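Long-range contacts in thiosulfate sulfurtransferase (Pseudomonas aeruginosa, PDB 1YT8), which probably transfers a sulfur atom from thiosulfate to cyanide, as rhodaneses do, and is built from four rhodanese-like domains: residues L26-E31 / A43-L48; P369-P374 / A443-A448; D377-T382 / F459-G464; G392-D397 / E431-T436; W414-Q419 / A483-D488. One frame throughout, in Å; residues are numbered along the deposited sequence.

Contact 1 of 5, residues L26-E31 / A43-L48; sequences LLDVRE and AANLPL
Leu-27 pairs with Ala-44 and Asp-28 with Asn-45 as parallel bridges, the first pair with CA atoms 5.0 Å apart, and beyond the strands Leu-48 N still reaches Val-29 O at 2.9 Å. Small apolar contacts follow this register: Leu-26 CD2 lies 3.8 Å from Ala-43 CB, and Leu-27 CD2 lies 4.0 Å from Ala-44 CB. At the turn out of the strand the Pro-47 ring packs on backbone, its CG 3.4 Å from Arg-30 O. Asp-28 shapes that turn. With CG swung away from its own N (chi1 -172°), OD1 accepts from Arg-30 N, an Asx turn, and from Arg-30 NE, while Arg-30 NH2 meets OD2 at 2.7 Å. This side-on salt bridge lies in the guanidinium plane and uses both syn lone pairs. Strands 25-28 and 44-45 belong to a beta-alpha-beta unit through helix 32-35; strand 66-69 flanks 25-28, helix 51-58 covers Leu-46, and helix 75-85 covers Val-29 and Leu-48.

Contact 2 of 5, residues P369-P374 / A443-A448; sequences PLPRQP and ARFAVA
One hydrogen bond crosses this surface contact: Arg-444 NH1 donates to Pro-374 O at 2.9 Å. The oxygen sits at the edge of the guanidinium, near its plane, and the donor in turn lies in the carbonyl plane, with a fairly straight N-H...O angle of 155°. The Arg-444 chain is extended as far as CD, then bends at chi3 (-74°), which turns the guanidinium toward that carbonyl. The aromatic interaction is a CH-pi contact. Pro-374 CD stands over one face of the Phe-445 ring, 3.9 Å from its centroid and 27° off the normal, with the two side chains crossing at about a right angle. Arg-444 and Phe-445 lie near the start of helix 441-454, which packs against the parallel sheet of this rhodanese-like domain; the proline-rich 369-374 is part of the connection leading into edge strand 378-379. Apolar contacts fill in the rest. Pro-371 CG approaches the far end of the same ring obliquely, 4.0 Å from Phe-445 CZ. Gln-373 CG lies 3.5 Å from Arg-444 CD, where the two chains cross nearly perpendicularly, and Pro-374 CG is 3.8 Å from Arg-444 CG. Farther back, Pro-369 and Pro-371 rest on His-56 of helix 51-58, and Phe-445 also touches Glu-52 there.

Contact 3 of 5, residues D377-T382 / F459-G464; sequences DTIDPT and FLLDGG
Phe-459 and Asp-377 open a short parallel pairing at the border of the five-stranded sheet of a rhodanese-like domain, where edge strand 378-379 lies beside 458-461. Two bridges, Thr-378 with Leu-460 and Ile-379 with Leu-461, fix the register, and Asp-462 N extends the pairing past the strands by bonding Ile-379 O at 2.9 Å. The Phe-459 ring has the carbonyl of Thr-378 at its edge, near the ring plane, and Asp-377 CB 3.9 Å from CD1; Trp-387 meets this ring edge-to-face. The carboxylate of Asp-377 pairs instead with Arg-375. On the face of Ile-379 and Leu-461 the contacts are mainly apolar. Leu-461 holds CG on the side away from its own N (chi1 -179°), which carries CD1 to the other chain: it lies 3.5 Å from Ile-379 O and 4.1 Å from Pro-381 CG, crossing the proline obliquely. Helix 381-387 starts there. The outer side is acidic. Asp-380 and Asp-462 lie side by side and point the same way, their carboxylate planes 23° apart and Asp-380 OD1 3.9 Å from Asp-462 OD2, so each probably raises the cost of the other's charge in this exposed place. The chain then leaves through a type II turn, in which Gly-464 N returns to Leu-461 O at 3.0 Å.

Contact 4 of 5, residues G392-D397 / E431-T436; sequences GTRVLD and ERYVLT
Glu-431 N starts the pairing by donating to Gly-392 O at 2.8 Å; Arg-432 N adds a weak bond to the same oxygen. The Arg-432 side chain leaves in the position between N and the carbonyl carbon (chi1 52°) and then runs extended, and this course brings NE to Thr-393 OG1 at 2.8 Å, with the hydroxyl at the guanidinium edge. A water 2.6 Å from Thr-393 OG1 also accepts from Arg-432 NH2, closing a small ring, and Trp-387 makes a cation-pi contact with this arginine. Tyr-433 sets its ring obliquely against the aliphatic part of Arg-394, Tyr-433 CD1 3.7 Å from Arg-394 CB. Val-434, on the same face as Thr-393, brings CG2 to 4.0 Å from Thr-393 CG2. Leu-435 lies side by side with Leu-396, Leu-435 CD2 3.8 Å from Leu-396 CD1; Leu-435 also packs on helix 441-454, and Leu-396 on helix 420-427. Thr-436 N completes the series on Leu-396 O at 2.9 Å, while its hydroxyl bonds Thr-465. The polar bonding of side chains across these two inner strands of the rhodanese sheet is thus concentrated at the N-terminal end, and apolar packing with regular parallel bonding carries the buried remainder.

Contact 5 of 5, residues W414-Q419 / A483-D488; sequences WVLRSQ and ASPRID
Trp-414 meets Ser-484 and Pro-485 in the dense part of this contact, where CZ3 lies 3.4 Å from Ser-484 O and both carbonyl oxygens stand at the edge of the indole, in its plane. Such an approach presents the positive rim of C-H bonds to the carbonyls. The side chains of Trp-414 and Asp-488 approach each other from opposite directions, carboxylate and ring planes 49° apart and Asp-488 OD2 3.6 Å from Trp-414 CZ2; their polar ends bond to Thr-399 and Ser-401. One backbone-backbone bond crosses, Ala-483 N to Trp-414 O at 2.9 Å; Leu-416 N instead donates to the side-chain oxygen Ser-484 OG at 3.1 Å. Ser-484 OG stands opposite its own carbonyl carbon (chi1 -64°), where it meets Leu-416 N. Ser-484 N is buried and has no partner in the model. Segment 414-419 begins at the last residue of edge strand 413-414 of the rhodanese-like sheet and leads into helix 420-427; the loop 483-488, between helices 464-470 and 501-512, lies alongside this edge. Leu-416 fills the middle, CD1 3.8 Å from Ile-487 CG1, the two side chains crossing nearly at right angles. Gln-419 is partly exposed; its extended side chain crosses Ile-487 at about a right angle and also touches Pro-485. Here a water lies 2.7 Å from Ser-484 OG and 2.9 Å from Gln-419 O. On the solvent side Arg-486, centre of an inverse gamma turn, touches the indole with CG but sends its guanidinium to Glu-479.

Contacts 3 and 4 are neighbours in one sheet, centres 10 Å apart, joined where Phe-459 N meets Tyr-433 O at 2.8 Å. Contact 2 supplies the helix over that sheet: Ala-443 CB lies 3.6 Å from Leu-460 CD1, and Leu-435 packs against Val-447. Contact 5 borders its other edge, Asp-397 O lying 3.2 Å from Val-415 N. Contact 1 belongs to another rhodanese-like domain, about 28 Å from contact 4 between centres, yet touches contact 5 directly through Glu-31 OE2 and Ser-418 OG, 2.7 Å apart. The bound sulfite occupies a pocket of Cys-193 to Arg-198 and Gln-312, so none of the five contacts lines it.

Contact 1 of 5, residues L26-E31 / A43-L48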
# COMPACT_ATOMS: atom_id res chain seq x y z
N LEU A 26 7.36 8.03 11.32
CA LEU A 26 6.56 9.26 11.43
C LEU A 26 5.16 8.85 10.99
O LEU A 26 4.91 8.67 9.80
CB LEU A 26 7.11 10.33 10.50
CG LEU A 26 6.37 11.67 10.42
CD1 LEU A 26 6.32 12.30 11.81
CD2 LEU A 26 7.07 12.59 9.44
N LEU A 27 4.26 8.70 11.96
CA LEU A 27 2.91 8.24 11.66
C LEU A 27 1.79 9.28 11.73
O LEU A 27 1.60 9.92 12.76
CB LEU A 27 2.56 7.08 12.59
CG LEU A 27 3.54 5.91 12.66
CD1 LEU A 27 3.06 4.90 13.71
CD2 LEU A 27 3.65 5.25 11.29
N ASP A 28 1.06 9.42 10.63
CA ASP A 28 -0.08 10.32 10.55
C ASP A 28 -1.23 9.42 10.98
O ASP A 28 -1.57 8.47 10.28
CB ASP A 28 -0.29 10.79 9.11
CG ASP A 28 -1.34 11.88 8.99
OD1 ASP A 28 -2.35 11.84 9.73
OD2 ASP A 28 -1.17 12.78 8.15
N VAL A 29 -1.83 9.70 12.14
CA VAL A 29 -2.91 8.86 12.63
C VAL A 29 -4.33 9.26 12.21
O VAL A 29 -5.30 8.67 12.67
CB VAL A 29 -2.85 8.71 14.17
CG1 VAL A 29 -1.57 8.00 14.56
CG2 VAL A 29 -2.93 10.09 14.83
N ARG A 30 -4.45 10.27 11.36
CA ARG A 30 -5.76 10.69 10.87
C ARG A 30 -6.22 9.65 9.86
O ARG A 30 -5.47 8.75 9.50
CB ARG A 30 -5.66 12.05 10.17
CG ARG A 30 -5.25 13.21 11.06
CD ARG A 30 -5.06 14.48 10.23
NE ARG A 30 -3.89 14.40 9.37
CZ ARG A 30 -3.63 15.26 8.39
NH1 ARG A 30 -4.46 16.26 8.13
NH2 ARG A 30 -2.53 15.11 7.66
N GLU A 31 -7.47 9.77 9.40
CA GLU A 31 -7.99 8.86 8.39
C GLU A 31 -7.26 9.16 7.08
O GLU A 31 -6.62 10.20 6.95
CB GLU A 31 -9.50 9.06 8.20
CG GLU A 31 -10.35 8.74 9.43
CD GLU A 31 -10.21 7.30 9.88
OE1 GLU A 31 -10.12 6.40 9.01
OE2 GLU A 31 -10.21 7.04 11.11
N ALA A 43 6.06 10.60 5.94
CA ALA A 43 5.06 10.28 6.94
C ALA A 43 4.24 9.10 6.40
O ALA A 43 3.78 9.13 5.25
CB ALA A 43 4.15 11.48 7.20
N ALA A 44 4.09 8.07 7.22
CA ALA A 44 3.32 6.90 6.83
C ALA A 44 1.95 7.06 7.47
O ALA A 44 1.84 7.53 8.60
CB ALA A 44 3.99 5.63 7.35
N ASN A 45 0.90 6.68 6.75
CA ASN A 45 -0.44 6.81 7.29
C ASN A 45 -0.91 5.53 7.98
O ASN A 45 -1.02 4.48 7.36
CB ASN A 45 -1.43 7.19 6.18
CG ASN A 45 -2.85 7.41 6.69
OD1 ASN A 45 -3.05 7.99 7.76
ND2 ASN A 45 -3.83 6.97 5.92
N LEU A 46 -1.14 5.63 9.29
CA LEU A 46 -1.64 4.50 10.05
C LEU A 46 -2.75 5.06 10.93
O LEU A 46 -2.52 5.45 12.08
CB LEU A 46 -0.55 3.84 10.90
CG LEU A 46 -1.05 2.68 11.78
CD1 LEU A 46 -1.97 1.77 10.97
CD2 LEU A 46 0.14 1.89 12.33
N PRO A 47 -3.96 5.15 10.38
CA PRO A 47 -5.13 5.67 11.09
C PRO A 47 -5.32 5.07 12.47
O PRO A 47 -5.22 3.85 12.65
CB PRO A 47 -6.28 5.31 10.15
CG PRO A 47 -5.64 5.39 8.79
CD PRO A 47 -4.33 4.67 9.04
N LEU A 48 -5.57 5.92 13.45
CA LEU A 48 -5.80 5.47 14.82
C LEU A 48 -6.82 4.33 14.77
O LEU A 48 -6.72 3.36 15.52
CB LEU A 48 -6.35 6.62 15.67
CG LEU A 48 -6.71 6.28 17.12
CD1 LEU A 48 -5.45 6.01 17.93
CD2 LEU A 48 -7.49 7.44 17.73

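Contact 2 of 5, residues P369-P374 / A443-A448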
# COMPACT_ATOMS: atom_id res chain seq x y z
N PRO A 369 1.02 -9.98 12.28
CA PRO A 369 1.28 -10.07 13.71
C PRO A 369 0.34 -9.14 14.46
O PRO A 369 0.21 -7.96 14.12
CB PRO A 369 2.74 -9.63 13.82
CG PRO A 369 2.85 -8.61 12.73
CD PRO A 369 2.11 -9.27 11.58
N LEU A 370 -0.34 -9.67 15.48
CA LEU A 370 -1.28 -8.86 16.24
C LEU A 370 -0.94 -8.83 17.73
O LEU A 370 -0.28 -9.72 18.25
CB LEU A 370 -2.70 -9.40 16.07
CG LEU A 370 -3.33 -9.39 14.68
CD1 LEU A 370 -4.64 -10.17 14.72
CD2 LEU A 370 -3.57 -7.96 14.21
N PRO A 371 -1.39 -7.77 18.42
CA PRO A 371 -1.13 -7.66 19.86
C PRO A 371 -2.15 -8.56 20.56
O PRO A 371 -2.94 -9.24 19.89
CB PRO A 371 -1.38 -6.18 20.13
CG PRO A 371 -2.47 -5.84 19.16
CD PRO A 371 -2.02 -6.55 17.90
N ARG A 372 -2.14 -8.59 21.88
CA ARG A 372 -3.08 -9.43 22.60
C ARG A 372 -4.51 -8.99 22.28
O ARG A 372 -4.80 -7.80 22.26
CB ARG A 372 -2.83 -9.35 24.11
CG ARG A 372 -3.85 -10.10 24.96
CD ARG A 372 -3.40 -10.29 26.41
NE ARG A 372 -2.96 -9.04 27.04
CZ ARG A 372 -1.71 -8.59 27.04
NH1 ARG A 372 -0.75 -9.29 26.44
NH2 ARG A 372 -1.41 -7.45 27.64
N GLN A 373 -5.38 -9.96 22.01
CA GLN A 373 -6.78 -9.68 21.69
C GLN A 373 -7.55 -9.33 22.96
O GLN A 373 -7.58 -10.12 23.90
CB GLN A 373 -7.43 -10.91 21.04
CG GLN A 373 -7.90 -10.71 19.61
CD GLN A 373 -6.76 -10.67 18.62
OE1 GLN A 373 -5.85 -9.85 18.73
NE2 GLN A 373 -6.81 -11.56 17.63
N PRO A 374 -8.19 -8.15 23.00
CA PRO A 374 -8.95 -7.79 24.20
C PRO A 374 -10.16 -8.70 24.38
O PRO A 374 -10.66 -9.29 23.42
CB PRO A 374 -9.35 -6.33 23.94
CG PRO A 374 -9.41 -6.25 22.45
CD PRO A 374 -8.19 -7.04 22.03
N ALA A 443 -13.71 -4.67 15.29
CA ALA A 443 -14.75 -4.32 16.25
C ALA A 443 -14.37 -4.71 17.68
O ALA A 443 -14.74 -4.02 18.63
CB ALA A 443 -16.07 -4.98 15.85
N ARG A 444 -13.64 -5.82 17.82
CA ARG A 444 -13.22 -6.30 19.13
C ARG A 444 -12.35 -5.27 19.86
O ARG A 444 -12.46 -5.09 21.07
CB ARG A 444 -12.44 -7.62 18.99
CG ARG A 444 -11.92 -8.18 20.32
CD ARG A 444 -11.13 -9.48 20.13
NE ARG A 444 -11.98 -10.63 19.82
CZ ARG A 444 -12.66 -11.33 20.73
NH1 ARG A 444 -12.59 -11.00 22.01
NH2 ARG A 444 -13.40 -12.37 20.35
N PHE A 445 -11.48 -4.59 19.11
CA PHE A 445 -10.60 -3.58 19.70
C PHE A 445 -11.36 -2.32 20.10
O PHE A 445 -10.82 -1.47 20.83
CB PHE A 445 -9.48 -3.22 18.72
CG PHE A 445 -8.38 -4.24 18.67
CD1 PHE A 445 -7.38 -4.25 19.63
CD2 PHE A 445 -8.36 -5.21 17.67
CE1 PHE A 445 -6.37 -5.22 19.61
CE2 PHE A 445 -7.36 -6.18 17.64
CZ PHE A 445 -6.37 -6.19 18.62
N ALA A 446 -12.60 -2.20 19.64
CA ALA A 446 -13.41 -1.03 19.94
C ALA A 446 -14.39 -1.21 21.10
O ALA A 446 -14.99 -0.23 21.56
CB ALA A 446 -14.18 -0.60 18.68
N VAL A 447 -14.56 -2.44 21.56
CA VAL A 447 -15.49 -2.71 22.65
C VAL A 447 -15.27 -1.83 23.89
O VAL A 447 -16.20 -1.20 24.38
CB VAL A 447 -15.43 -4.20 23.08
CG1 VAL A 447 -16.33 -4.44 24.29
CG2 VAL A 447 -15.89 -5.08 21.92
N ALA A 448 -14.03 -1.80 24.39
CA ALA A 448 -13.72 -1.01 25.57
C ALA A 448 -14.10 0.46 25.46
O ALA A 448 -14.62 1.05 26.41
CB ALA A 448 -12.23 -1.15 25.92

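Contact 3 of 5, residues D377-T382 / F459-G464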
# COMPACT_ATOMS: atom_id res chain seq x y z
N ASP A 377 -17.67 -9.93 25.35
CA ASP A 377 -18.79 -10.84 25.46
C ASP A 377 -19.37 -10.89 24.05
O ASP A 377 -19.63 -9.85 23.44
CB ASP A 377 -19.83 -10.29 26.45
CG ASP A 377 -19.29 -10.22 27.86
OD1 ASP A 377 -18.81 -11.26 28.37
OD2 ASP A 377 -19.34 -9.13 28.47
N THR A 378 -19.53 -12.10 23.52
CA THR A 378 -20.04 -12.25 22.16
C THR A 378 -21.50 -12.67 22.09
O THR A 378 -22.10 -13.11 23.07
CB THR A 378 -19.21 -13.28 21.37
OG1 THR A 378 -19.23 -14.54 22.05
CG2 THR A 378 -17.77 -12.81 21.22
N ILE A 379 -22.07 -12.51 20.90
CA ILE A 379 -23.45 -12.86 20.64
C ILE A 379 -23.49 -13.51 19.25
O ILE A 379 -22.83 -13.04 18.33
CB ILE A 379 -24.35 -11.61 20.67
CG1 ILE A 379 -25.80 -11.99 20.39
CG2 ILE A 379 -23.85 -10.58 19.65
CD1 ILE A 379 -26.77 -10.82 20.47
N ASP A 380 -24.24 -14.60 19.13
CA ASP A 380 -24.35 -15.31 17.85
C ASP A 380 -25.26 -14.55 16.90
O ASP A 380 -26.17 -13.84 17.33
CB ASP A 380 -24.91 -16.73 18.06
CG ASP A 380 -24.09 -17.54 19.05
OD1 ASP A 380 -22.85 -17.64 18.86
OD2 ASP A 380 -24.67 -18.10 20.00
N PRO A 381 -25.03 -14.68 15.59
CA PRO A 381 -25.84 -14.00 14.58
C PRO A 381 -27.35 -14.21 14.74
O PRO A 381 -28.13 -13.26 14.65
CB PRO A 381 -25.32 -14.58 13.27
CG PRO A 381 -23.86 -14.77 13.57
CD PRO A 381 -23.89 -15.37 14.96
N THR A 382 -27.77 -15.45 14.99
CA THR A 382 -29.19 -15.73 15.16
C THR A 382 -29.78 -15.04 16.39
O THR A 382 -30.94 -14.66 16.40
CB THR A 382 -29.46 -17.25 15.25
OG1 THR A 382 -28.72 -17.82 16.33
CG2 THR A 382 -29.05 -17.94 13.95
N PHE A 459 -21.65 -5.71 23.18
CA PHE A 459 -21.35 -7.07 22.73
C PHE A 459 -20.66 -7.08 21.37
O PHE A 459 -20.77 -6.13 20.60
CB PHE A 459 -22.65 -7.87 22.62
CG PHE A 459 -23.30 -8.15 23.94
CD1 PHE A 459 -23.11 -9.37 24.58
CD2 PHE A 459 -24.07 -7.18 24.56
CE1 PHE A 459 -23.69 -9.62 25.82
CE2 PHE A 459 -24.65 -7.41 25.81
CZ PHE A 459 -24.46 -8.64 26.44
N LEU A 460 -19.96 -8.18 21.10
CA LEU A 460 -19.26 -8.37 19.84
C LEU A 460 -19.96 -9.48 19.06
O LEU A 460 -20.20 -10.56 19.59
CB LEU A 460 -17.81 -8.78 20.10
CG LEU A 460 -16.94 -9.04 18.86
CD1 LEU A 460 -16.74 -7.73 18.11
CD2 LEU A 460 -15.59 -9.62 19.28
N LEU A 461 -20.29 -9.20 17.80
CA LEU A 461 -20.94 -10.20 16.97
C LEU A 461 -19.92 -11.29 16.66
O LEU A 461 -18.88 -11.03 16.04
CB LEU A 461 -21.45 -9.57 15.67
CG LEU A 461 -22.18 -10.51 14.71
CD1 LEU A 461 -23.36 -11.15 15.41
CD2 LEU A 461 -22.64 -9.74 13.48
N ASP A 462 -20.21 -12.51 17.10
CA ASP A 462 -19.34 -13.66 16.90
C ASP A 462 -19.15 -13.93 15.41
O ASP A 462 -20.08 -14.37 14.73
CB ASP A 462 -19.95 -14.90 17.56
CG ASP A 462 -18.91 -15.95 17.93
OD1 ASP A 462 -17.93 -16.13 17.17
OD2 ASP A 462 -19.08 -16.60 18.98
N GLY A 463 -17.95 -13.67 14.90
CA GLY A 463 -17.68 -13.91 13.49
C GLY A 463 -17.98 -12.74 12.57
O GLY A 463 -17.79 -12.82 11.35
N GLY A 464 -18.47 -11.64 13.14
CA GLY A 464 -18.77 -10.46 12.35
C GLY A 464 -19.84 -10.63 11.28
O GLY A 464 -20.59 -11.61 11.27

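Contact 4 of 5, residues G392-D397 / E431-T436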
# COMPACT_ATOMS: atom_id res chain seq x y z
N GLY A 392 -34.14 -0.84 20.52
CA GLY A 392 -33.25 -0.80 21.67
C GLY A 392 -31.84 -1.31 21.41
O GLY A 392 -30.93 -1.04 22.20
N THR A 393 -31.65 -2.04 20.32
CA THR A 393 -30.33 -2.57 20.00
C THR A 393 -29.67 -1.77 18.90
O THR A 393 -30.22 -1.65 17.80
CB THR A 393 -30.41 -4.05 19.55
OG1 THR A 393 -30.94 -4.85 20.62
CG2 THR A 393 -29.04 -4.57 19.17
N ARG A 394 -28.50 -1.22 19.19
CA ARG A 394 -27.76 -0.44 18.20
C ARG A 394 -26.58 -1.25 17.66
O ARG A 394 -25.73 -1.72 18.42
CB ARG A 394 -27.24 0.87 18.81
CG ARG A 394 -26.37 1.70 17.86
CD ARG A 394 -27.16 2.12 16.61
NE ARG A 394 -28.10 3.20 16.90
CZ ARG A 394 -29.04 3.62 16.05
NH1 ARG A 394 -29.18 3.05 14.86
NH2 ARG A 394 -29.83 4.62 16.40
N VAL A 395 -26.56 -1.42 16.35
CA VAL A 395 -25.48 -2.17 15.71
C VAL A 395 -24.53 -1.18 15.05
O VAL A 395 -24.95 -0.35 14.25
CB VAL A 395 -26.03 -3.13 14.64
CG1 VAL A 395 -24.87 -3.82 13.92
CG2 VAL A 395 -26.94 -4.16 15.29
N LEU A 396 -23.25 -1.27 15.41
CA LEU A 396 -22.22 -0.40 14.85
C LEU A 396 -21.32 -1.23 13.95
O LEU A 396 -20.79 -2.26 14.37
CB LEU A 396 -21.39 0.22 15.98
CG LEU A 396 -22.17 1.01 17.04
CD1 LEU A 396 -21.18 1.64 18.02
CD2 LEU A 396 -23.02 2.09 16.36
N ASP A 397 -21.14 -0.77 12.71
CA ASP A 397 -20.31 -1.47 11.73
C ASP A 397 -18.98 -0.72 11.54
O ASP A 397 -18.97 0.43 11.10
CB ASP A 397 -21.05 -1.54 10.39
CG ASP A 397 -20.51 -2.61 9.47
OD1 ASP A 397 -19.34 -3.02 9.64
OD2 ASP A 397 -21.25 -3.04 8.56
N GLU A 431 -30.20 0.52 24.46
CA GLU A 431 -30.24 -0.32 25.65
C GLU A 431 -29.03 -1.24 25.63
O GLU A 431 -28.57 -1.71 26.66
CB GLU A 431 -31.54 -1.13 25.69
CG GLU A 431 -32.79 -0.24 25.67
CD GLU A 431 -34.06 -0.97 26.08
OE1 GLU A 431 -34.42 -1.96 25.42
OE2 GLU A 431 -34.69 -0.54 27.07
N ARG A 432 -28.50 -1.46 24.43
CA ARG A 432 -27.34 -2.33 24.25
C ARG A 432 -26.73 -2.13 22.86
O ARG A 432 -27.44 -1.84 21.90
CB ARG A 432 -27.76 -3.79 24.43
CG ARG A 432 -28.94 -4.19 23.57
CD ARG A 432 -29.63 -5.45 24.07
NE ARG A 432 -30.79 -5.80 23.26
CZ ARG A 432 -31.64 -6.78 23.54
NH1 ARG A 432 -31.46 -7.52 24.63
NH2 ARG A 432 -32.66 -7.03 22.73
N TYR A 433 -25.42 -2.31 22.77
CA TYR A 433 -24.70 -2.16 21.51
C TYR A 433 -24.10 -3.48 21.08
O TYR A 433 -23.64 -4.27 21.91
CB TYR A 433 -23.57 -1.14 21.66
CG TYR A 433 -24.00 0.28 21.87
CD1 TYR A 433 -24.18 1.15 20.79
CD2 TYR A 433 -24.20 0.78 23.16
CE1 TYR A 433 -24.55 2.48 21.00
CE2 TYR A 433 -24.57 2.10 23.37
CZ TYR A 433 -24.74 2.94 22.29
OH TYR A 433 -25.12 4.25 22.51
N VAL A 434 -24.09 -3.71 19.77
CA VAL A 434 -23.49 -4.91 19.20
C VAL A 434 -22.54 -4.39 18.12
O VAL A 434 -22.97 -3.68 17.21
CB VAL A 434 -24.54 -5.83 18.57
CG1 VAL A 434 -23.84 -7.02 17.91
CG2 VAL A 434 -25.52 -6.33 19.64
N LEU A 435 -21.27 -4.73 18.24
CA LEU A 435 -20.27 -4.26 17.28
C LEU A 435 -19.91 -5.33 16.25
O LEU A 435 -19.83 -6.51 16.58
CB LEU A 435 -19.01 -3.81 18.02
CG LEU A 435 -19.22 -3.02 19.32
CD1 LEU A 435 -17.86 -2.56 19.83
CD2 LEU A 435 -20.14 -1.83 19.10
N THR A 436 -19.69 -4.90 15.01
CA THR A 436 -19.34 -5.84 13.96
C THR A 436 -18.39 -5.21 12.95
O THR A 436 -18.10 -4.02 12.99
CB THR A 436 -20.60 -6.34 13.20
OG1 THR A 436 -20.25 -7.42 12.33
CG2 THR A 436 -21.20 -5.21 12.36
O HOH W 1 -33.51 -4.82 20.87

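Contact 5 of 5, residues W414-Q419 / A483-D488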
# COMPACT_ATOMS: atom_id res chain seq x y z
N TRP A 414 -22.86 2.77 10.12
CA TRP A 414 -21.44 2.78 9.83
C TRP A 414 -20.77 3.85 10.69
O TRP A 414 -21.29 4.96 10.84
CB TRP A 414 -21.16 3.07 8.35
CG TRP A 414 -19.69 3.07 8.05
CD1 TRP A 414 -18.87 1.98 7.96
CD2 TRP A 414 -18.84 4.22 7.92
NE1 TRP A 414 -17.56 2.38 7.78
CE2 TRP A 414 -17.52 3.75 7.76
CE3 TRP A 414 -19.07 5.60 7.93
CZ2 TRP A 414 -16.43 4.61 7.60
CZ3 TRP A 414 -17.98 6.47 7.77
CH2 TRP A 414 -16.68 5.96 7.61
N VAL A 415 -19.61 3.52 11.24
CA VAL A 415 -18.89 4.45 12.09
C VAL A 415 -17.38 4.38 11.89
O VAL A 415 -16.85 3.41 11.36
CB VAL A 415 -19.14 4.18 13.60
CG1 VAL A 415 -20.62 4.30 13.92
CG2 VAL A 415 -18.65 2.79 13.95
N LEU A 416 -16.71 5.45 12.31
CA LEU A 416 -15.26 5.55 12.28
C LEU A 416 -14.85 5.30 13.72
O LEU A 416 -15.36 5.96 14.63
CB LEU A 416 -14.82 6.95 11.88
CG LEU A 416 -14.84 7.37 10.41
CD1 LEU A 416 -14.45 8.84 10.30
CD2 LEU A 416 -13.87 6.49 9.62
N ARG A 417 -13.95 4.36 13.94
CA ARG A 417 -13.52 4.08 15.30
C ARG A 417 -12.87 5.32 15.92
O ARG A 417 -12.94 5.52 17.14
CB ARG A 417 -12.53 2.91 15.32
CG ARG A 417 -12.07 2.56 16.72
CD ARG A 417 -11.07 1.43 16.71
NE ARG A 417 -10.47 1.22 18.02
CZ ARG A 417 -9.27 0.69 18.20
NH1 ARG A 417 -8.55 0.30 17.15
NH2 ARG A 417 -8.78 0.55 19.43
N SER A 418 -12.25 6.14 15.08
CA SER A 418 -11.57 7.35 15.53
C SER A 418 -12.50 8.50 15.92
O SER A 418 -12.05 9.50 16.47
CB SER A 418 -10.61 7.84 14.44
OG SER A 418 -11.31 8.25 13.28
N GLN A 419 -13.79 8.35 15.62
CA GLN A 419 -14.77 9.38 15.94
C GLN A 419 -16.00 8.79 16.62
O GLN A 419 -17.14 9.19 16.34
CB GLN A 419 -15.18 10.12 14.66
CG GLN A 419 -14.03 10.86 13.99
CD GLN A 419 -14.47 11.68 12.79
OE1 GLN A 419 -15.64 12.07 12.67
NE2 GLN A 419 -13.53 11.97 11.90
N ALA A 483 -23.08 7.26 10.53
CA ALA A 483 -22.97 8.03 11.76
C ALA A 483 -21.65 8.80 11.82
O ALA A 483 -21.38 9.52 12.78
CB ALA A 483 -23.09 7.10 12.96
N SER A 484 -20.84 8.63 10.78
CA SER A 484 -19.54 9.30 10.67
C SER A 484 -19.35 9.72 9.22
O SER A 484 -20.00 9.17 8.33
CB SER A 484 -18.40 8.36 11.06
OG SER A 484 -18.46 7.95 12.41
N PRO A 485 -18.47 10.69 8.96
CA PRO A 485 -18.23 11.13 7.58
C PRO A 485 -17.36 10.11 6.84
O PRO A 485 -16.45 9.54 7.43
CB PRO A 485 -17.52 12.47 7.77
CG PRO A 485 -16.71 12.23 9.01
CD PRO A 485 -17.71 11.52 9.91
N ARG A 486 -17.64 9.87 5.56
CA ARG A 486 -16.85 8.91 4.79
C ARG A 486 -15.51 9.50 4.35
O ARG A 486 -15.35 9.92 3.21
CB ARG A 486 -17.61 8.43 3.55
CG ARG A 486 -18.76 7.49 3.84
CD ARG A 486 -19.35 6.91 2.56
NE ARG A 486 -18.44 5.98 1.89
CZ ARG A 486 -18.76 5.30 0.79
NH1 ARG A 486 -19.95 5.44 0.24
NH2 ARG A 486 -17.88 4.46 0.25
N ILE A 487 -14.55 9.51 5.27
CA ILE A 487 -13.22 10.03 4.98
C ILE A 487 -12.16 8.95 5.18
O ILE A 487 -10.96 9.24 5.20
CB ILE A 487 -12.87 11.21 5.92
CG1 ILE A 487 -12.98 10.76 7.38
CG2 ILE A 487 -13.80 12.39 5.63
CD1 ILE A 487 -12.49 11.79 8.39
N ASP A 488 -12.61 7.70 5.31
CA ASP A 488 -11.68 6.61 5.54
C ASP A 488 -10.86 6.19 4.32
O ASP A 488 -9.88 5.46 4.45
CB ASP A 488 -12.41 5.40 6.16
CG ASP A 488 -13.52 4.84 5.29
OD1 ASP A 488 -14.18 5.61 4.55
OD2 ASP A 488 -13.77 3.62 5.37
O HOH W 2 -18.42 10.21 13.90